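Local coordinates for mandelate racemase/muconate lactonizing protein (Thermobispora bispora, PDB 3VC5), which probably catalyses the magnesium-dependent dehydration of D-glucarate to 5-dehydro-4-deoxy-D-glucarate, as a member of the enolase superfamily, at residues A[45-50]-A[167-172]; A[194-199]-A[229-234]. All blocks are in the same frame, centred on the assembly; numbering follows the deposited sequence.

Contact 1. Residues A[45-50]-A[167-172]. With PO4 (phosphate ion), chain B.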
loop_
_atom_site.group_PDB
_atom_site.type_symbol
_atom_site.label_atom_id
_atom_site.label_comp_id
_atom_site.label_asym_id
_atom_site.label_seq_id
_atom_site.Cartn_x
_atom_site.Cartn_y
_atom_site.Cartn_z
ATOM N N GLY A 45 6.608 15.061 -31.057
ATOM C CA GLY A 45 6.019 15.632 -32.267
ATOM C C GLY A 45 4.892 16.574 -31.907
ATOM O O GLY A 45 5.095 17.620 -31.262
ATOM N N VAL A 46 3.683 16.174 -32.272
ATOM C CA VAL A 46 2.505 17.015 -32.008
ATOM C C VAL A 46 1.296 16.115 -31.848
ATOM O O VAL A 46 1.195 15.098 -32.544
ATOM C CB VAL A 46 2.325 18.064 -33.135
ATOM C CG1 VAL A 46 2.196 17.378 -34.493
ATOM C CG2 VAL A 46 1.118 19.011 -32.871
ATOM N N HIS A 47 0.381 16.464 -30.936
ATOM C CA HIS A 47 -0.843 15.676 -30.774
ATOM C C HIS A 47 -1.670 15.675 -32.059
ATOM O O HIS A 47 -1.758 16.696 -32.746
ATOM C CB HIS A 47 -1.721 16.292 -29.681
ATOM C CG HIS A 47 -1.242 16.038 -28.286
ATOM N ND1 HIS A 47 -2.104 15.949 -27.216
ATOM C CD2 HIS A 47 0.010 15.868 -27.783
ATOM C CE1 HIS A 47 -1.408 15.725 -26.109
ATOM N NE2 HIS A 47 -0.123 15.657 -26.429
ATOM N N GLN A 48 -2.287 14.525 -32.359
ATOM C CA GLN A 48 -3.141 14.387 -33.527
ATOM C C GLN A 48 -4.501 15.052 -33.285
ATOM O O GLN A 48 -4.853 15.359 -32.151
ATOM C CB GLN A 48 -3.312 12.918 -33.897
ATOM C CG GLN A 48 -2.047 12.297 -34.503
ATOM C CD GLN A 48 -2.034 10.796 -34.371
ATOM O OE1 GLN A 48 -1.976 10.260 -33.255
ATOM N NE2 GLN A 48 -2.091 10.101 -35.503
ATOM N N PRO A 49 -5.278 15.249 -34.353
ATOM C CA PRO A 49 -6.540 15.982 -34.168
ATOM C C PRO A 49 -7.609 15.227 -33.355
ATOM O O PRO A 49 -8.582 15.841 -32.865
ATOM C CB PRO A 49 -7.052 16.207 -35.610
ATOM C CG PRO A 49 -5.948 15.852 -36.511
ATOM C CD PRO A 49 -4.949 14.996 -35.768
ATOM N N TRP A 50 -7.450 13.915 -33.259
ATOM C CA TRP A 50 -8.315 13.073 -32.419
ATOM C C TRP A 50 -7.467 12.366 -31.378
ATOM O O TRP A 50 -6.415 11.795 -31.724
ATOM C CB TRP A 50 -9.030 12.010 -33.251
ATOM C CG TRP A 50 -9.924 12.570 -34.308
ATOM C CD1 TRP A 50 -9.640 12.701 -35.655
ATOM C CD2 TRP A 50 -11.250 13.102 -34.126
ATOM N NE1 TRP A 50 -10.723 13.258 -36.312
ATOM C CE2 TRP A 50 -11.714 13.517 -35.397
ATOM C CE3 TRP A 50 -12.091 13.258 -33.015
ATOM C CZ2 TRP A 50 -12.975 14.090 -35.581
ATOM C CZ3 TRP A 50 -13.339 13.820 -33.195
ATOM C CH2 TRP A 50 -13.776 14.225 -34.480
ATOM N N TYR A 167 -1.798 23.088 -17.457
ATOM C CA TYR A 167 -0.906 22.285 -18.310
ATOM C C TYR A 167 -0.703 23.056 -19.617
ATOM O O TYR A 167 -1.515 22.986 -20.530
ATOM C CB TYR A 167 -1.496 20.905 -18.595
ATOM C CG TYR A 167 -0.447 19.822 -18.824
ATOM C CD1 TYR A 167 0.798 20.113 -19.386
ATOM C CD2 TYR A 167 -0.735 18.489 -18.508
ATOM C CE1 TYR A 167 1.753 19.112 -19.577
ATOM C CE2 TYR A 167 0.230 17.471 -18.694
ATOM C CZ TYR A 167 1.450 17.783 -19.241
ATOM O OH TYR A 167 2.447 16.798 -19.412
ATOM N N LEU A 168 0.361 23.848 -19.666
ATOM C CA LEU A 168 0.638 24.671 -20.829
ATOM C C LEU A 168 1.462 23.904 -21.863
ATOM O O LEU A 168 2.390 23.104 -21.524
ATOM C CB LEU A 168 1.389 25.942 -20.420
ATOM C CG LEU A 168 0.859 26.756 -19.232
ATOM C CD1 LEU A 168 1.703 28.029 -19.005
ATOM C CD2 LEU A 168 -0.627 27.139 -19.450
ATOM N N PHE A 169 1.170 24.209 -23.120
ATOM C CA PHE A 169 1.867 23.632 -24.250
ATOM C C PHE A 169 2.168 24.701 -25.263
ATOM O O PHE A 169 1.318 25.556 -25.530
ATOM C CB PHE A 169 0.978 22.639 -24.992
ATOM C CG PHE A 169 0.747 21.329 -24.262
ATOM C CD1 PHE A 169 -0.195 21.231 -23.246
ATOM C CD2 PHE A 169 1.461 20.190 -24.626
ATOM C CE1 PHE A 169 -0.432 19.998 -22.585
ATOM C CE2 PHE A 169 1.249 18.948 -23.959
ATOM C CZ PHE A 169 0.319 18.858 -22.945
ATOM N N TYR A 170 3.328 24.601 -25.896
ATOM C CA TYR A 170 3.497 25.258 -27.180
ATOM C C TYR A 170 2.531 24.594 -28.157
ATOM O O TYR A 170 2.302 23.383 -28.087
ATOM C CB TYR A 170 4.934 25.133 -27.672
ATOM C CG TYR A 170 5.949 25.808 -26.795
ATOM C CD1 TYR A 170 6.144 27.195 -26.859
ATOM C CD2 TYR A 170 6.763 25.067 -25.948
ATOM C CE1 TYR A 170 7.092 27.815 -26.074
ATOM C CE2 TYR A 170 7.731 25.683 -25.167
ATOM C CZ TYR A 170 7.894 27.061 -25.238
ATOM O OH TYR A 170 8.856 27.681 -24.467
ATOM N N LYS A 171 1.884 25.391 -29.002
ATOM C CA LYS A 171 0.945 24.827 -29.962
ATOM C C LYS A 171 0.773 25.686 -31.193
ATOM O O LYS A 171 0.963 26.904 -31.140
ATOM C CB LYS A 171 -0.419 24.609 -29.294
ATOM C CG LYS A 171 -1.096 25.934 -28.851
ATOM C CD LYS A 171 -2.439 25.699 -28.134
ATOM C CE LYS A 171 -3.518 25.118 -29.074
ATOM N NZ LYS A 171 -3.891 26.059 -30.218
ATOM N N TRP A 172 0.441 25.044 -32.308
ATOM C CA TRP A 172 0.067 25.778 -33.511
ATOM C C TRP A 172 -1.315 26.387 -33.282
ATOM O O TRP A 172 -1.999 26.017 -32.320
ATOM C CB TRP A 172 0.048 24.857 -34.723
ATOM C CG TRP A 172 1.363 24.204 -34.987
ATOM C CD1 TRP A 172 2.611 24.713 -34.709
ATOM C CD2 TRP A 172 1.574 22.938 -35.618
ATOM N NE1 TRP A 172 3.586 23.816 -35.112
ATOM C CE2 TRP A 172 2.975 22.726 -35.682
ATOM C CE3 TRP A 172 0.720 21.959 -36.137
ATOM C CZ2 TRP A 172 3.532 21.572 -36.236
ATOM C CZ3 TRP A 172 1.280 20.818 -36.699
ATOM C CH2 TRP A 172 2.674 20.634 -36.737
HETATM P P PO4 B . 1.407 14.310 -23.550
HETATM O O1 PO4 B . 2.045 15.000 -24.693
HETATM O O2 PO4 B . -0.026 14.796 -23.543
HETATM O O3 PO4 B . 1.425 12.849 -23.724
HETATM O O4 PO4 B . 2.114 14.681 -22.348
#
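H47 and F169 meet beside the bound phosphate, where the N-terminal capping domain of this enolase-superfamily fold closes over the first strand of the barrel, 161-169. H47 NE2 donates to PO4 O1 at 2.9 Å, with the oxygen in the plane of the imidazole and the N-H...O angle 174°. The two rings meet obliquely, planes 67° apart, and the nearest atoms are H47 NE2 and F169 CE2 at 4.3 Å. The ion, probably from the crystallisation liquor, is also bonded by N42, K211, H367 and R421, so it marks an anion site in the cleft between the domains. From behind, D37 OD2 hydrogen-bonds H47 ND1, and this second-shell carboxylate fixes how the imidazole is turned. With an alanine in place of H47, D37 is likely to lose its imidazole mate and the phosphate its donor from the 45-50 side. F169 in turn lays CZ over one face of the Y167 ring, toward the rim and 3.6 Å above the plane. Farther from the ion, V46 crosses W172 at about a right angle: CG2 sits over one indole face, while CG1, placed between backbone N and carbonyl carbon (chi1 57°), comes within 4.0 Å of W172 CH2. The chain beyond the strand is tied by K171, whose NZ forms a salt bridge with D181 and hydrogen-bonds W172 O at 2.8 Å.

Contact 2. Residues A[194-199]-A[229-234]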
loop_
_atom_site.group_PDB
_atom_site.type_symbol
_atom_site.label_atom_id
_atom_site.label_comp_id
_atom_site.label_asym_id
_atom_site.label_seq_id
_atom_site.Cartn_x
_atom_site.Cartn_y
_atom_site.Cartn_z
ATOM N N ALA A 194 0.283 34.284 -22.450
ATOM C CA ALA A 194 -1.113 34.580 -22.791
ATOM C C ALA A 194 -1.990 33.343 -22.562
ATOM O O ALA A 194 -3.121 33.451 -22.062
ATOM C CB ALA A 194 -1.240 35.064 -24.225
ATOM N N GLN A 195 -1.460 32.175 -22.940
ATOM C CA GLN A 195 -2.175 30.918 -22.748
ATOM C C GLN A 195 -2.430 30.665 -21.254
ATOM O O GLN A 195 -3.528 30.244 -20.854
ATOM C CB GLN A 195 -1.374 29.765 -23.359
ATOM C CG GLN A 195 -2.093 28.407 -23.366
ATOM C CD GLN A 195 -1.150 27.338 -23.857
ATOM O OE1 GLN A 195 -0.817 27.278 -25.052
ATOM N NE2 GLN A 195 -0.664 26.537 -22.946
ATOM N N ALA A 196 -1.407 30.895 -20.435
ATOM C CA ALA A 196 -1.542 30.827 -18.983
ATOM C C ALA A 196 -2.679 31.738 -18.460
ATOM O O ALA A 196 -3.484 31.315 -17.620
ATOM C CB ALA A 196 -0.226 31.199 -18.312
ATOM N N ARG A 197 -2.711 32.991 -18.917
ATOM C CA ARG A 197 -3.759 33.928 -18.483
ATOM C C ARG A 197 -5.134 33.370 -18.819
ATOM O O ARG A 197 -6.075 33.471 -18.024
ATOM C CB ARG A 197 -3.588 35.293 -19.146
ATOM C CG ARG A 197 -2.390 36.077 -18.650
ATOM C CD ARG A 197 -2.481 37.533 -19.077
ATOM N NE ARG A 197 -1.160 38.151 -19.023
ATOM C CZ ARG A 197 -0.563 38.531 -17.896
ATOM N NH1 ARG A 197 -1.176 38.346 -16.729
ATOM N NH2 ARG A 197 0.646 39.084 -17.931
ATOM N N LEU A 198 -5.243 32.798 -20.012
ATOM C CA LEU A 198 -6.495 32.227 -20.474
ATOM C C LEU A 198 -6.925 31.052 -19.563
ATOM O O LEU A 198 -8.026 31.070 -19.007
ATOM C CB LEU A 198 -6.355 31.795 -21.938
ATOM C CG LEU A 198 -7.567 31.330 -22.751
ATOM C CD1 LEU A 198 -7.217 31.187 -24.225
ATOM C CD2 LEU A 198 -8.107 30.033 -22.219
ATOM N N LEU A 199 -6.053 30.055 -19.384
ATOM C CA LEU A 199 -6.412 28.887 -18.580
ATOM C C LEU A 199 -6.634 29.241 -17.112
ATOM O O LEU A 199 -7.552 28.719 -16.480
ATOM C CB LEU A 199 -5.330 27.795 -18.677
ATOM C CG LEU A 199 -5.479 26.740 -19.787
ATOM C CD1 LEU A 199 -5.747 27.346 -21.132
ATOM C CD2 LEU A 199 -4.259 25.797 -19.830
ATOM N N ASP A 229 7.457 35.895 -13.811
ATOM C CA ASP A 229 7.254 37.337 -13.666
ATOM C C ASP A 229 5.783 37.695 -13.751
ATOM O O ASP A 229 5.330 38.596 -13.061
ATOM C CB ASP A 229 8.008 38.105 -14.740
ATOM C CG ASP A 229 9.507 37.944 -14.627
ATOM O OD1 ASP A 229 10.016 37.607 -13.528
ATOM O OD2 ASP A 229 10.173 38.164 -15.651
ATOM N N ALA A 230 5.039 36.981 -14.596
ATOM C CA ALA A 230 3.622 37.267 -14.793
ATOM C C ALA A 230 2.763 36.704 -13.664
ATOM O O ALA A 230 1.714 37.267 -13.351
ATOM C CB ALA A 230 3.160 36.721 -16.128
ATOM N N PHE A 231 3.223 35.615 -13.044
ATOM C CA PHE A 231 2.464 34.921 -12.006
ATOM C C PHE A 231 3.276 34.681 -10.731
ATOM O O PHE A 231 3.560 33.531 -10.370
ATOM C CB PHE A 231 1.915 33.586 -12.559
ATOM C CG PHE A 231 1.037 33.764 -13.762
ATOM C CD1 PHE A 231 -0.298 34.150 -13.615
ATOM C CD2 PHE A 231 1.553 33.596 -15.043
ATOM C CE1 PHE A 231 -1.111 34.342 -14.735
ATOM C CE2 PHE A 231 0.763 33.791 -16.163
ATOM C CZ PHE A 231 -0.582 34.168 -16.012
ATOM N N PRO A 232 3.648 35.766 -10.028
ATOM C CA PRO A 232 4.425 35.586 -8.807
ATOM C C PRO A 232 3.707 34.657 -7.827
ATOM O O PRO A 232 2.479 34.696 -7.719
ATOM C CB PRO A 232 4.491 37.009 -8.214
ATOM C CG PRO A 232 4.185 37.922 -9.340
ATOM C CD PRO A 232 3.240 37.170 -10.232
ATOM N N GLY A 233 4.467 33.833 -7.117
ATOM C CA GLY A 233 3.900 32.959 -6.094
ATOM C C GLY A 233 3.421 31.592 -6.562
ATOM O O GLY A 233 3.253 30.683 -5.745
ATOM N N LEU A 234 3.193 31.430 -7.863
ATOM C CA LEU A 234 2.671 30.149 -8.379
ATOM C C LEU A 234 3.805 29.173 -8.670
ATOM O O LEU A 234 4.734 29.514 -9.404
ATOM C CB LEU A 234 1.832 30.351 -9.644
ATOM C CG LEU A 234 0.597 31.268 -9.645
ATOM C CD1 LEU A 234 -0.373 30.861 -10.749
ATOM C CD2 LEU A 234 -0.102 31.297 -8.297
HETATM O O HOH W 1 0.569 39.252 -14.826
#
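A196 and R197, in the middle of helix 189-203, lie beside the end of helix 217-230, with CA atoms 9.0 Å apart for A196 and F231 and 8.9 Å for R197 and A230. F231 is the first residue to leave the helical conformation, and from there a type II turn runs to L234, closed by L234 N to F231 O; P232 and G233 take its two corners, and G233 has phi 88°, where a CB would be jammed against the carbonyl O of P232. The F231 ring reaches back to the neighbouring helix. Its CG lies opposite the carbonyl carbon, beside the backbone N (chi1 -58°), which carries the CE2-CZ side of the ring toward A196. There A196 CB packs at 3.5 Å from F231 CE2, a close approach, at a slant to the ring. Helices 189-203 and 217-230, joined through strand 208-211, pack side by side on the outside of the modified TIM barrel, (beta/alpha)7-beta, of the enolase superfamily, with F231 also touching I200 and, beneath, I208 of that strand. R197 approaches the same ring at CZ, its CG 3.7 Å from F231 CZ. Its chain, extended from CG to NE, carries the guanidinium past the ring to A230, and the planes of guanidinium and ring stand 41° apart: no parallel stack forms. R197 NH2 passes A230 CB at 3.9 Å. One water, lying in the guanidinium plane, joins the two segments: it accepts from R197 NH1 at 2.7 Å and donates to A230 O, also at 2.7 Å. That carbonyl belongs to the last turn of helix 217-230, whose negative dipole end would probably be eased by the nearby guanidinium.

The two contacts sit about 19 Å apart, centre to centre, and meet through strand 161-169 and the helix that follows it, 189-203. L168 points from the strand to the opposite side from the phosphate, and its CD1 lies 3.8 Å from A196 CB, the same methyl that takes F231 in contact 2; K171 also touches Q195. Contact 1 is at the active site: the F169 side chain comes within about 4 Å of that of K211, the predicted proton acceptor, and about 7 Å of that of D239, a magnesium-binding residue, though no metal is bound to this chain in the model. Contact 2 lies away from these sites, in the outer helical layer.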